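Local coordinates for protein sorbitol dehydrogenase (PDB 5ITG) that probably oxidises D-sorbitol to L-sorbose with an NADP cofactor, as a two-domain enzyme of the mannitol dehydrogenase family, at residues 242-245 with 246-249. Sequence-based numbering, arbitrary orientation.
Sequences KLNA and ASGL
Ser247 and Leu243 meet one helical turn apart, where helix 237-247 comes to its end. The carbonyl oxygen Leu243 O takes two donors from the same serine: the backbone N of Ser247 at 2.9 Å and its hydroxyl, with Ser247 OG 3.1 Å from Leu243 O. With chi1 at 66°, the hydroxyl sits between its own backbone N and carbonyl carbon, and from there it reaches back to the preceding turn. Ser247 OG also accepts from the backbone N of Leu249, at 3.2 Å, closing an ST turn. Serine suits this buried spot because one small hydroxyl can both give and receive a bond as the backbone leaves the helix.

Gly248 suits the exit. Its positive phi (87°) would press a side chain against the carbonyl oxygen of the preceding residue, a problem glycine avoids, and its N still completes a helical bond, 2.7 Å from Asn244 O. Leu249 N adds a weak bond to that oxygen. The chain then turns until Leu249 O lies 3.1 Å from Asn244 CB. Asn244 OD1 is also near this carbonyl, an acceptor beside an acceptor; asparagine fits here because its amide ND2 can donate to the backbone O of Asp251, tying the helix end to the following loop.

On the inner side, Leu243 of the helix and Leu249 just after it pack their apolar chains on Thr85 and Ser83 of strand 82-87, with Met1, Leu10 and Pro11 also touching Leu249. The outer side is looser: Ala245 and Ala246 present only methyls at an exposed surface, and the exposed Lys242 points away from the following residues, its chain coiled by three successive turns near -70° (chi1 to chi3). The helix terminus is thus held mainly by polar bonds to main-chain atoms.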
ATOM      1  N   LYS A 242      18.191  16.060  -5.596  1.00 35.98           N
ATOM      2  CA  LYS A 242      17.204  17.130  -5.705  1.00 34.39           C
ATOM      3  C   LYS A 242      16.606  17.441  -4.338  1.00 32.63           C
ATOM      4  O   LYS A 242      16.426  18.601  -3.977  1.00 32.44           O
ATOM      5  CB  LYS A 242      16.087  16.728  -6.671  1.00 37.27           C
ATOM      6  CG  LYS A 242      16.499  16.691  -8.136  1.00 40.72           C
ATOM      7  CD  LYS A 242      16.650  18.091  -8.711  1.00 44.18           C
ATOM      8  CE  LYS A 242      15.306  18.812  -8.785  1.00 44.45           C
ATOM      9  NZ  LYS A 242      15.423  20.145  -9.441  1.00 45.81           N
ATOM     10  N   LEU A 243      16.293  16.398  -3.580  1.00 30.76           N
ATOM     11  CA  LEU A 243      15.713  16.576  -2.256  1.00 29.79           C
ATOM     12  C   LEU A 243      16.673  17.331  -1.335  1.00 30.16           C
ATOM     13  O   LEU A 243      16.281  18.293  -0.670  1.00 29.42           O
ATOM     14  CB  LEU A 243      15.354  15.212  -1.651  1.00 27.63           C
ATOM     15  CG  LEU A 243      14.248  14.436  -2.382  1.00 26.72           C
ATOM     16  CD1 LEU A 243      14.026  13.086  -1.711  1.00 24.27           C
ATOM     17  CD2 LEU A 243      12.960  15.256  -2.386  1.00 25.05           C
ATOM     18  N   ASN A 244      17.930  16.902  -1.309  1.00 30.77           N
ATOM     19  CA  ASN A 244      18.935  17.545  -0.465  1.00 33.23           C
ATOM     20  C   ASN A 244      19.251  18.964  -0.923  1.00 34.36           C
ATOM     21  O   ASN A 244      19.454  19.860  -0.102  1.00 35.36           O
ATOM     22  CB  ASN A 244      20.221  16.716  -0.436  1.00 32.76           C
ATOM     23  CG  ASN A 244      20.028  15.363   0.217  1.00 31.47           C
ATOM     24  OD1 ASN A 244      19.142  15.187   1.049  1.00 31.54           O
ATOM     25  ND2 ASN A 244      20.870  14.403  -0.147  1.00 33.22           N
ATOM     26  N   ALA A 245      19.289  19.172  -2.233  1.00 36.02           N
ATOM     27  CA  ALA A 245      19.575  20.498  -2.767  1.00 37.21           C
ATOM     28  C   ALA A 245      18.460  21.459  -2.371  1.00 37.47           C
ATOM     29  O   ALA A 245      18.692  22.650  -2.165  1.00 37.30           O
ATOM     30  CB  ALA A 245      19.694  20.432  -4.282  1.00 38.00           C
ATOM     31  N   ALA A 246      17.248  20.927  -2.254  1.00 38.11           N
ATOM     32  CA  ALA A 246      16.079  21.723  -1.899  1.00 36.68           C
ATOM     33  C   ALA A 246      15.934  21.941  -0.393  1.00 36.57           C
ATOM     34  O   ALA A 246      15.442  22.982   0.044  1.00 36.13           O
ATOM     35  CB  ALA A 246      14.822  21.059  -2.454  1.00 37.66           C
ATOM     36  N   SER A 247      16.361  20.960   0.395  1.00 34.64           N
ATOM     37  CA  SER A 247      16.259  21.053   1.847  1.00 34.09           C
ATOM     38  C   SER A 247      17.491  21.710   2.460  1.00 35.54           C
ATOM     39  O   SER A 247      17.403  22.348   3.507  1.00 35.28           O
ATOM     40  CB  SER A 247      16.091  19.661   2.451  1.00 33.11           C
ATOM     41  OG  SER A 247      17.261  18.890   2.248  1.00 30.62           O
ATOM     42  N   GLY A 248      18.638  21.531   1.810  1.00 36.30           N
ATOM     43  CA  GLY A 248      19.876  22.105   2.309  1.00 38.07           C
ATOM     44  C   GLY A 248      20.558  21.185   3.303  1.00 39.43           C
ATOM     45  O   GLY A 248      21.463  21.602   4.031  1.00 39.73           O
ATOM     46  N   LEU A 249      20.129  19.925   3.321  1.00 38.39           N
ATOM     47  CA  LEU A 249      20.674  18.925   4.232  1.00 38.65           C
ATOM     48  C   LEU A 249      21.450  17.849   3.486  1.00 39.03           C
ATOM     49  O   LEU A 249      21.010  17.369   2.443  1.00 38.98           O
ATOM     50  CB  LEU A 249      19.537  18.259   5.012  1.00 38.43           C
ATOM     51  CG  LEU A 249      18.600  19.168   5.809  1.00 39.36           C
ATOM     52  CD1 LEU A 249      17.392  18.364   6.273  1.00 38.33           C
ATOM     53  CD2 LEU A 249      19.344  19.767   6.996  1.00 40.02           C
TER